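Side-chain contacts in proto-oncogene tyrosine-protein kinase receptor Ret (Danio rerio, PDB 7AMK), which probably acts as a receptor tyrosine kinase whose extracellular cadherin-like domains take part in recognising GDNF together with its co-receptor GFR alpha 1: residues A[6-11]-A[24-29]; A[50-55]-A[59-64]; A[362-367]-A[458-463]. The protein carries 4 engineered substitutions. One frame throughout, in Å; residues are numbered along the deposited sequence. Where two conformers were deposited one is given.

Contact 1: residues A[6-11]-A[24-29]; sequences RLYTEN and QVISMR
The hydroxyl of Tyr8 is gripped by two donors. The backbone N-H of Ile26 points almost straight at it, with 3.0 Å from Ile26 N to Tyr8 OH and 166° at the hydrogen. A water also donates to Tyr8 OH, at 3.0 Å, and makes a weak bond to Ile26 O, so that the oxygen, the water and the Ile26 backbone close a small ring of polar contacts. Tyrosine suits the place because its flat ring bridges the two segments, yet ends in a group that can accept from a buried peptide N-H. With CG set opposite the carbonyl carbon (chi1 -68°), the ring reaches straight across to the loop. Val25 CG2 covers one face near the rim, 4.2 Å from Tyr8 CE1, while Gln24 O approaches Tyr8 CE2 obliquely at 3.7 Å. Beta-branched Val25 and Ile26 fit this extended, buried piece of chain, and Ile26 CB lies 3.8 Å from Tyr8 OH. The amide end of Gln24 turns elsewhere, to Gln151 and Glu186. Strand 7-14, which carries Tyr8, is the edge of a four-stranded sheet and pairs with strand 106-114 through Glu108 and Lys110; the loop after strand 21-24 runs on toward strand 37-40, where Val25 packs on Phe38.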
loop_
_atom_site.group_PDB
_atom_site.type_symbol
_atom_site.label_atom_id
_atom_site.label_comp_id
_atom_site.label_asym_id
_atom_site.label_seq_id
_atom_site.Cartn_x
_atom_site.Cartn_y
_atom_site.Cartn_z
ATOM N N ARG A 6 -19.697 -30.798 -27.603
ATOM C CA ARG A 6 -19.194 -29.948 -28.688
ATOM C C ARG A 6 -18.686 -30.726 -29.897
ATOM O O ARG A 6 -18.576 -30.147 -30.984
ATOM C CB ARG A 6 -18.044 -29.048 -28.196
ATOM C CG ARG A 6 -18.475 -27.752 -27.518
ATOM N N LEU A 7 -18.370 -32.008 -29.741
ATOM C CA LEU A 7 -17.725 -32.779 -30.793
ATOM C C LEU A 7 -18.261 -34.202 -30.780
ATOM O O LEU A 7 -18.325 -34.834 -29.725
ATOM C CB LEU A 7 -16.207 -32.770 -30.601
ATOM C CG LEU A 7 -15.364 -33.699 -31.470
ATOM C CD1 LEU A 7 -15.442 -33.258 -32.900
ATOM C CD2 LEU A 7 -13.926 -33.697 -30.993
ATOM N N TYR A 8 -18.655 -34.699 -31.945
ATOM C CA TYR A 8 -19.008 -36.101 -32.102
ATOM C C TYR A 8 -17.950 -36.760 -32.969
ATOM O O TYR A 8 -17.344 -36.113 -33.828
ATOM C CB TYR A 8 -20.392 -36.291 -32.724
ATOM C CG TYR A 8 -21.543 -35.860 -31.845
ATOM C CD1 TYR A 8 -21.958 -34.528 -31.812
ATOM C CD2 TYR A 8 -22.223 -36.783 -31.059
ATOM C CE1 TYR A 8 -23.004 -34.130 -31.002
ATOM C CE2 TYR A 8 -23.280 -36.400 -30.252
ATOM C CZ TYR A 8 -23.656 -35.079 -30.219
ATOM O OH TYR A 8 -24.693 -34.699 -29.421
ATOM N N THR A 9 -17.710 -38.050 -32.733
ATOM C CA THR A 9 -16.743 -38.768 -33.548
ATOM C C THR A 9 -17.257 -40.167 -33.832
ATOM O O THR A 9 -18.044 -40.727 -33.068
ATOM C CB THR A 9 -15.344 -38.841 -32.894
ATOM O OG1 THR A 9 -15.400 -39.620 -31.686
ATOM C CG2 THR A 9 -14.854 -37.456 -32.565
ATOM N N GLU A 10 -16.813 -40.714 -34.957
ATOM C CA GLU A 10 -17.092 -42.094 -35.307
ATOM C C GLU A 10 -16.211 -42.475 -36.484
ATOM O O GLU A 10 -15.619 -41.617 -37.146
ATOM C CB GLU A 10 -18.572 -42.318 -35.639
ATOM C CG GLU A 10 -19.390 -42.954 -34.506
ATOM C CD GLU A 10 -18.967 -44.400 -34.172
ATOM O OE1 GLU A 10 -18.027 -44.951 -34.808
ATOM O OE2 GLU A 10 -19.588 -44.991 -33.266
ATOM N N ASN A 11 -16.105 -43.779 -36.704
ATOM C CA ASN A 11 -15.435 -44.335 -37.865
ATOM C C ASN A 11 -16.473 -44.734 -38.905
ATOM O O ASN A 11 -17.588 -45.148 -38.569
ATOM C CB ASN A 11 -14.603 -45.559 -37.474
ATOM C CG ASN A 11 -13.682 -45.275 -36.314
ATOM O OD1 ASN A 11 -12.970 -44.275 -36.313
ATOM N ND2 ASN A 11 -13.711 -46.137 -35.306
ATOM N N GLN A 24 -26.375 -40.077 -33.327
ATOM C CA GLN A 24 -27.494 -39.191 -33.034
ATOM C C GLN A 24 -26.983 -37.943 -32.320
ATOM O O GLN A 24 -26.412 -38.040 -31.226
ATOM C CB GLN A 24 -28.532 -39.908 -32.180
ATOM C CG GLN A 24 -29.750 -39.042 -31.888
ATOM C CD GLN A 24 -30.627 -39.674 -30.834
ATOM O OE1 GLN A 24 -30.493 -40.864 -30.554
ATOM N NE2 GLN A 24 -31.520 -38.877 -30.226
ATOM N N VAL A 25 -27.141 -36.784 -32.973
ATOM C CA VAL A 25 -26.825 -35.474 -32.397
ATOM C C VAL A 25 -27.942 -35.084 -31.441
ATOM O O VAL A 25 -29.129 -35.173 -31.794
ATOM C CB VAL A 25 -26.693 -34.414 -33.504
ATOM C CG1 VAL A 25 -26.627 -33.015 -32.919
ATOM C CG2 VAL A 25 -25.503 -34.686 -34.382
ATOM N N ILE A 26 -27.578 -34.618 -30.243
ATOM C CA ILE A 26 -28.541 -34.269 -29.201
ATOM C C ILE A 26 -28.629 -32.755 -29.056
ATOM O O ILE A 26 -27.601 -32.064 -29.003
ATOM C CB ILE A 26 -28.175 -34.897 -27.848
ATOM C CG1 ILE A 26 -28.090 -36.409 -27.976
ATOM C CG2 ILE A 26 -29.191 -34.465 -26.764
ATOM C CD1 ILE A 26 -29.429 -37.058 -28.115
ATOM N N SER A 27 -29.854 -32.242 -28.957
ATOM C CA SER A 27 -30.072 -30.845 -28.602
ATOM C C SER A 27 -30.963 -30.796 -27.374
ATOM O O SER A 27 -31.982 -31.485 -27.320
ATOM C CB SER A 27 -30.728 -30.063 -29.748
ATOM O OG SER A 27 -30.794 -28.667 -29.478
ATOM N N MET A 28 -30.586 -30.007 -26.384
ATOM C CA MET A 28 -31.403 -29.897 -25.189
ATOM C C MET A 28 -32.266 -28.643 -25.222
ATOM O O MET A 28 -31.813 -27.570 -25.639
ATOM C CB MET A 28 -30.528 -29.936 -23.954
ATOM C CG MET A 28 -29.924 -31.325 -23.842
ATOM S SD MET A 28 -29.535 -31.710 -22.188
ATOM C CE MET A 28 -31.173 -31.898 -21.473
ATOM N N ARG A 29 -33.525 -28.804 -24.825
ATOM C CA ARG A 29 -34.474 -27.701 -24.815
ATOM C C ARG A 29 -34.236 -26.796 -23.618
ATOM O O ARG A 29 -34.073 -27.259 -22.484
ATOM C CB ARG A 29 -35.906 -28.229 -24.783
ATOM C CG ARG A 29 -36.265 -29.078 -25.987
ATOM C CD ARG A 29 -37.363 -30.066 -25.644
ATOM N NE ARG A 29 -38.244 -30.383 -26.767
ATOM C CZ ARG A 29 -38.059 -31.381 -27.625
ATOM N NH1 ARG A 29 -36.979 -32.149 -27.575
ATOM N NH2 ARG A 29 -38.984 -31.615 -28.555
HETATM O O HOH W 1 -24.366 -31.931 -28.188
#

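Contact 2: residues A[50-55]-A[59-64]. With NAG (2-acetamido-2-deoxy-beta-D-glucopyranose), chain O.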
loop_
_atom_site.group_PDB
_atom_site.type_symbol
_atom_site.label_atom_id
_atom_site.label_comp_id
_atom_site.label_asym_id
_atom_site.label_seq_id
_atom_site.Cartn_x
_atom_site.Cartn_y
_atom_site.Cartn_z
ATOM N N TRP A 50 -22.653 -37.161 -49.031
ATOM C CA TRP A 50 -22.663 -38.560 -48.617
ATOM C C TRP A 50 -23.561 -38.816 -47.411
ATOM O O TRP A 50 -23.721 -39.974 -47.011
ATOM C CB TRP A 50 -21.251 -39.042 -48.241
ATOM C CG TRP A 50 -20.188 -38.839 -49.279
ATOM C CD1 TRP A 50 -20.349 -38.355 -50.540
ATOM C CD2 TRP A 50 -18.786 -39.111 -49.129
ATOM N NE1 TRP A 50 -19.141 -38.306 -51.184
ATOM C CE2 TRP A 50 -18.164 -38.765 -50.343
ATOM C CE3 TRP A 50 -18.000 -39.619 -48.086
ATOM C CZ2 TRP A 50 -16.796 -38.905 -50.548
ATOM C CZ3 TRP A 50 -16.640 -39.759 -48.290
ATOM C CH2 TRP A 50 -16.053 -39.400 -49.512
ATOM N N PHE A 51 -24.111 -37.783 -46.787
ATOM C CA PHE A 51 -24.755 -37.956 -45.495
ATOM C C PHE A 51 -26.118 -37.281 -45.485
ATOM O O PHE A 51 -26.389 -36.366 -46.265
ATOM C CB PHE A 51 -23.880 -37.396 -44.353
ATOM C CG PHE A 51 -22.494 -37.965 -44.323
ATOM C CD1 PHE A 51 -22.238 -39.163 -43.685
ATOM C CD2 PHE A 51 -21.450 -37.304 -44.943
ATOM C CE1 PHE A 51 -20.954 -39.693 -43.661
ATOM C CE2 PHE A 51 -20.169 -37.825 -44.913
ATOM C CZ PHE A 51 -19.920 -39.018 -44.277
ATOM N N HIS A 52 -26.970 -37.739 -44.573
ATOM C CA HIS A 52 -28.295 -37.162 -44.386
ATOM C C HIS A 52 -28.616 -37.176 -42.898
ATOM O O HIS A 52 -28.389 -38.189 -42.238
ATOM C CB HIS A 52 -29.333 -37.954 -45.182
ATOM C CG HIS A 52 -30.750 -37.718 -44.749
ATOM N ND1 HIS A 52 -31.498 -36.643 -45.188
ATOM C CD2 HIS A 52 -31.561 -38.431 -43.931
ATOM C CE1 HIS A 52 -32.703 -36.696 -44.645
ATOM N NE2 HIS A 52 -32.765 -37.770 -43.879
ATOM N N ILE A 53 -29.105 -36.056 -42.361
ATOM C CA ILE A 53 -29.504 -35.981 -40.958
ATOM C C ILE A 53 -31.014 -35.848 -40.901
ATOM O O ILE A 53 -31.612 -35.084 -41.664
ATOM C CB ILE A 53 -28.799 -34.839 -40.185
ATOM C CG1 ILE A 53 -28.733 -35.164 -38.678
ATOM C CG2 ILE A 53 -29.491 -33.483 -40.404
ATOM C CD1 ILE A 53 -28.024 -34.101 -37.818
ATOM N N ASP A 54 -31.631 -36.623 -40.026
ATOM C CA ASP A 54 -33.072 -36.535 -39.878
ATOM C C ASP A 54 -33.420 -35.250 -39.138
ATOM O O ASP A 54 -32.943 -35.020 -38.020
ATOM C CB ASP A 54 -33.592 -37.757 -39.139
ATOM C CG ASP A 54 -35.071 -37.791 -39.097
ATOM O OD1 ASP A 54 -35.656 -36.923 -38.417
ATOM O OD2 ASP A 54 -35.651 -38.656 -39.783
ATOM N N GLU A 55 -34.243 -34.415 -39.776
ATOM C CA GLU A 55 -34.569 -33.096 -39.245
ATOM C C GLU A 55 -35.175 -33.158 -37.842
ATOM O O GLU A 55 -34.919 -32.262 -37.028
ATOM C CB GLU A 55 -35.509 -32.378 -40.206
ATOM C CG GLU A 55 -35.709 -30.893 -39.928
ATOM C CD GLU A 55 -36.609 -30.225 -40.969
ATOM O OE1 GLU A 55 -36.240 -30.250 -42.159
ATOM O OE2 GLU A 55 -37.683 -29.690 -40.609
ATOM N N VAL A 59 -30.731 -37.988 -36.027
ATOM C CA VAL A 59 -29.911 -39.146 -36.367
ATOM C C VAL A 59 -29.224 -38.885 -37.700
ATOM O O VAL A 59 -29.861 -38.461 -38.664
ATOM C CB VAL A 59 -30.762 -40.424 -36.413
ATOM C CG1 VAL A 59 -29.926 -41.598 -36.944
ATOM C CG2 VAL A 59 -31.351 -40.717 -35.015
ATOM N N LEU A 60 -27.917 -39.113 -37.747
ATOM C CA LEU A 60 -27.128 -38.942 -38.962
ATOM C C LEU A 60 -26.978 -40.287 -39.673
ATOM O O LEU A 60 -26.607 -41.287 -39.048
ATOM C CB LEU A 60 -25.761 -38.352 -38.621
ATOM C CG LEU A 60 -24.715 -38.043 -39.689
ATOM C CD1 LEU A 60 -25.197 -36.931 -40.614
ATOM C CD2 LEU A 60 -23.411 -37.643 -39.008
ATOM N N TYR A 61 -27.278 -40.301 -40.974
ATOM C CA TYR A 61 -27.303 -41.493 -41.818
ATOM C C TYR A 61 -26.349 -41.353 -43.003
ATOM O O TYR A 61 -26.140 -40.257 -43.542
ATOM C CB TYR A 61 -28.715 -41.756 -42.396
ATOM C CG TYR A 61 -29.786 -42.115 -41.405
ATOM C CD1 TYR A 61 -29.992 -43.435 -41.028
ATOM C CD2 TYR A 61 -30.621 -41.133 -40.867
ATOM C CE1 TYR A 61 -30.985 -43.766 -40.109
ATOM C CE2 TYR A 61 -31.612 -41.458 -39.957
ATOM C CZ TYR A 61 -31.787 -42.775 -39.582
ATOM O OH TYR A 61 -32.762 -43.102 -38.675
ATOM N N LEU A 62 -25.816 -42.484 -43.453
ATOM C CA LEU A 62 -25.173 -42.519 -44.761
ATOM C C LEU A 62 -26.207 -42.332 -45.867
ATOM O O LEU A 62 -27.230 -43.023 -45.904
ATOM C CB LEU A 62 -24.434 -43.834 -44.964
ATOM C CG LEU A 62 -23.050 -43.876 -44.353
ATOM C CD1 LEU A 62 -22.495 -45.246 -44.609
ATOM C CD2 LEU A 62 -22.205 -42.819 -45.025
ATOM N N ASN A 63 -25.933 -41.393 -46.766
ATOM C CA ASN A 63 -26.757 -41.138 -47.941
ATOM C C ASN A 63 -26.212 -41.839 -49.182
ATOM O O ASN A 63 -26.781 -41.703 -50.268
ATOM C CB ASN A 63 -26.854 -39.617 -48.173
ATOM C CG ASN A 63 -27.751 -39.240 -49.345
ATOM O OD1 ASN A 63 -28.871 -39.743 -49.486
ATOM N ND2 ASN A 63 -27.253 -38.336 -50.195
ATOM N N LYS A 64 -25.137 -42.599 -49.039
ATOM C CA LYS A 64 -24.461 -43.212 -50.170
ATOM C C LYS A 64 -23.648 -44.379 -49.640
ATOM O O LYS A 64 -23.066 -44.281 -48.557
ATOM C CB LYS A 64 -23.550 -42.203 -50.878
ATOM C CG LYS A 64 -22.556 -42.803 -51.842
ATOM C CD LYS A 64 -21.285 -41.983 -51.880
ATOM C CE LYS A 64 -20.655 -42.004 -53.257
ATOM N NZ LYS A 64 -20.198 -43.355 -53.663
HETATM C C1 NAG O . -27.979 -37.897 -51.367
HETATM C C2 NAG O . -28.686 -36.561 -51.183
HETATM C C3 NAG O . -29.493 -36.233 -52.431
HETATM C C4 NAG O . -28.589 -36.242 -53.660
HETATM C C5 NAG O . -27.789 -37.546 -53.768
HETATM C C6 NAG O . -26.715 -37.477 -54.836
HETATM C C7 NAG O . -29.244 -35.879 -48.889
HETATM C C8 NAG O . -30.233 -35.989 -47.766
HETATM N N2 NAG O . -29.540 -36.559 -50.003
HETATM O O3 NAG O . -30.095 -34.953 -52.266
HETATM O O4 NAG O . -29.365 -36.072 -54.840
HETATM O O5 NAG O . -27.115 -37.832 -52.529
HETATM O O6 NAG O . -26.458 -38.736 -55.444
HETATM O O7 NAG O . -28.223 -35.207 -48.790
#
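Phe51 and Leu62 lie side by side and point the same way, with Phe51 CE1 3.6 Å from Leu62 CD2, in the tightly packed half of the contact. Nearer the backbone end of Phe51, Leu60 CD1 packs 4.0 Å from Phe51 CB and 4.2 Å from Ile53 CB. Bulky apolar Phe51, Ile53 and Leu60 suit a face that turns into the domain: Phe51 also meets Leu40, Leu85 and Leu87, and Ile53 meets Phe38 and Val89. The strands themselves are held by backbone bonds, among them those of the hydrogen-bonded antiparallel pair, His52 N to Tyr61 O at 2.8 Å and Tyr61 N to His52 O at 2.7 Å. The other side is looser, and His52, Tyr61 and Asn63 are only partly buried there. His52 and Tyr61 lie alongside each other, Tyr61 CD2 coming to the edge of the imidazole, 4.2 Å from His52 CD2. Asn63, its CG anti to the backbone N (chi1 -177°), carries the sugar, ND2 being joined covalently to NAG C1 at 1.4 Å; ND2 also donates to the backbone O of Ser49, and the acetamido methyl of this sugar lies at the edge of the His52 ring. At the end of the pairing Lys64 lies along Trp50. Its CD methylene sits over the five-membered ring, 4.2 Å from the centroid and 21° off the normal, a CH-pi contact in which lysine's aliphatic chain covers an indole face while NZ travels on to salt bridges with Asp70 and Glu67. Strands 51-53 and 59-62 thus make a beta hairpin, extended by strand 21-24, whose apolar face packs against strands 37-40 and 83-92 as one layer of a cadherin-like beta sandwich.

Contact 3: residues A[362-367]-A[458-463]; sequences VPIRFS and AQEQQN
The loop that leads from strand 350-359 into strand 371-375, and so from the third cadherin-like domain into the fourth, lays Ile364 and Phe366 against the end of strand 451-460. Phe366 brings the far end of its ring to Ala458, with CZ and CE2 each 3.8 Å from Ala458 CB; the small methyl lets the large ring come close to the strand. Ile364 crosses Glu460 at about a right angle, touching its aliphatic part: Ile364 CG1 is 4.1 Å from Glu460 CB, and Ile364 CD1 is 4.2 Å from Glu460 CG. The Glu460 chain then bends (chi2 -85°) and carries its carboxylate away from the loop, back over the following turn. There OE1 accepts the N-H of Asn463 on its syn side at 2.7 Å, though 25° out of the carboxylate plane, and OE2 takes a weak bond from Gln462 N. Were an alanine here, those two N-H groups would probably lose their acceptor and the turn be freer to move, with a gap opened beside Ile364 CD1. Phe366 also packs on Tyr403 of strand 401-407 and on Ala467 and Thr469 of strand 466-475, the two strands that flank 451-460.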
loop_
_atom_site.group_PDB
_atom_site.type_symbol
_atom_site.label_atom_id
_atom_site.label_comp_id
_atom_site.label_asym_id
_atom_site.label_seq_id
_atom_site.Cartn_x
_atom_site.Cartn_y
_atom_site.Cartn_z
ATOM N N VAL A 362 -5.912 20.092 7.511
ATOM C CA VAL A 362 -4.591 19.894 8.093
ATOM C C VAL A 362 -3.949 21.269 8.288
ATOM O O VAL A 362 -3.617 21.951 7.300
ATOM C CB VAL A 362 -3.726 18.974 7.222
ATOM C CG1 VAL A 362 -2.300 18.978 7.705
ATOM C CG2 VAL A 362 -4.321 17.548 7.259
ATOM N N PRO A 363 -3.774 21.721 9.529
ATOM C CA PRO A 363 -3.104 23.004 9.768
ATOM C C PRO A 363 -1.634 22.935 9.386
ATOM O O PRO A 363 -1.001 21.881 9.467
ATOM C CB PRO A 363 -3.272 23.207 11.277
ATOM C CG PRO A 363 -3.351 21.820 11.821
ATOM C CD PRO A 363 -4.096 21.020 10.788
ATOM N N ILE A 364 -1.110 24.067 8.931
ATOM C CA ILE A 364 0.288 24.200 8.552
ATOM C C ILE A 364 0.912 25.157 9.556
ATOM O O ILE A 364 0.574 26.345 9.595
ATOM C CB ILE A 364 0.453 24.708 7.110
ATOM C CG1 ILE A 364 -0.241 23.783 6.105
ATOM C CG2 ILE A 364 1.917 24.873 6.765
ATOM C CD1 ILE A 364 0.309 22.360 6.088
ATOM N N ARG A 365 1.822 24.649 10.380
ATOM C CA ARG A 365 2.249 25.440 11.521
ATOM C C ARG A 365 3.352 24.700 12.264
ATOM O O ARG A 365 3.273 23.483 12.457
ATOM C CB ARG A 365 1.068 25.723 12.462
ATOM C CG ARG A 365 0.532 24.472 13.170
ATOM C CD ARG A 365 -0.744 24.753 13.952
ATOM N NE ARG A 365 -1.235 23.544 14.594
ATOM C CZ ARG A 365 -2.490 23.341 14.968
ATOM N NH1 ARG A 365 -3.436 24.247 14.749
ATOM N NH2 ARG A 365 -2.807 22.196 15.574
ATOM N N PHE A 366 4.385 25.434 12.655
ATOM C CA PHE A 366 5.362 24.885 13.576
ATOM C C PHE A 366 4.785 24.891 14.982
ATOM O O PHE A 366 3.921 25.703 15.318
ATOM C CB PHE A 366 6.657 25.696 13.555
ATOM C CG PHE A 366 7.434 25.602 12.268
ATOM C CD1 PHE A 366 8.235 24.503 12.003
ATOM C CD2 PHE A 366 7.407 26.647 11.343
ATOM C CE1 PHE A 366 8.976 24.422 10.818
ATOM C CE2 PHE A 366 8.143 26.571 10.159
ATOM C CZ PHE A 366 8.928 25.449 9.901
ATOM N N SER A 367 5.267 23.972 15.812
ATOM C CA SER A 367 4.975 24.100 17.229
ATOM C C SER A 367 5.477 25.451 17.721
ATOM O O SER A 367 6.275 26.134 17.059
ATOM C CB SER A 367 5.618 22.975 18.023
ATOM O OG SER A 367 6.972 23.278 18.271
ATOM N N ALA A 458 8.287 27.675 6.360
ATOM C CA ALA A 458 7.707 26.560 5.639
ATOM C C ALA A 458 6.608 27.094 4.741
ATOM O O ALA A 458 5.952 28.079 5.080
ATOM C CB ALA A 458 7.150 25.506 6.595
ATOM N N GLN A 459 6.413 26.444 3.595
ATOM C CA GLN A 459 5.419 26.864 2.612
ATOM C C GLN A 459 4.742 25.620 2.051
ATOM O O GLN A 459 5.399 24.781 1.428
ATOM C CB GLN A 459 6.064 27.700 1.482
ATOM C CG GLN A 459 5.099 28.034 0.324
ATOM C CD GLN A 459 5.673 28.989 -0.743
ATOM O OE1 GLN A 459 6.731 29.607 -0.565
ATOM N NE2 GLN A 459 4.959 29.109 -1.852
ATOM N N GLU A 460 3.434 25.503 2.280
ATOM C CA GLU A 460 2.628 24.493 1.607
ATOM C C GLU A 460 2.404 24.932 0.163
ATOM O O GLU A 460 2.136 26.107 -0.099
ATOM C CB GLU A 460 1.298 24.309 2.351
ATOM C CG GLU A 460 0.511 23.052 1.982
ATOM C CD GLU A 460 -0.376 23.239 0.758
ATOM O OE1 GLU A 460 -1.000 24.315 0.624
ATOM O OE2 GLU A 460 -0.460 22.300 -0.065
ATOM N N GLN A 461 2.526 23.995 -0.782
ATOM C CA GLN A 461 2.626 24.395 -2.188
ATOM C C GLN A 461 1.261 24.664 -2.817
ATOM O O GLN A 461 1.063 25.696 -3.465
ATOM C CB GLN A 461 3.387 23.336 -2.997
ATOM C CG GLN A 461 4.904 23.330 -2.767
ATOM C CD GLN A 461 5.502 24.731 -2.652
ATOM O OE1 GLN A 461 5.634 25.266 -1.553
ATOM N NE2 GLN A 461 5.883 25.319 -3.786
ATOM N N GLN A 462 0.303 23.757 -2.635
ATOM C CA GLN A 462 -0.985 23.911 -3.305
ATOM C C GLN A 462 -1.671 25.233 -2.953
ATOM O O GLN A 462 -2.220 25.905 -3.834
ATOM C CB GLN A 462 -1.891 22.735 -2.970
ATOM C CG GLN A 462 -3.302 22.926 -3.469
ATOM C CD GLN A 462 -4.063 21.628 -3.569
ATOM O OE1 GLN A 462 -3.523 20.548 -3.306
ATOM N NE2 GLN A 462 -5.333 21.723 -3.956
ATOM N N ASN A 463 -1.666 25.626 -1.675
ATOM C CA ASN A 463 -2.363 26.836 -1.254
ATOM C C ASN A 463 -1.439 27.992 -0.900
ATOM O O ASN A 463 -1.928 29.095 -0.630
ATOM C CB ASN A 463 -3.271 26.545 -0.049
ATOM C CG ASN A 463 -4.263 25.450 -0.328
ATOM O OD1 ASN A 463 -3.943 24.268 -0.203
ATOM N ND2 ASN A 463 -5.478 25.830 -0.710
#

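Overall arrangement
From the N terminus on, the three contacts come in series, and none nests in or crosses another. In the first cadherin-like domain, contact 1 closes a loop of twelve residues that holds the end of strand 7-14 and most of strand 21-24, and ties edge strand 7-14 to the loop that leaves strand 21-24 of the other sheet. Contact 2 closes a three-residue hairpin turn in the same domain and abuts contact 1 where Gln24 CG meets Val59 CG2 at 3.9 Å. Contact 3 bridges 90 residues, bringing the entry of the fourth domain beside one of its late strands. Its centre lies about 75 Å from that of contact 1, toward the other end of the elongated chain.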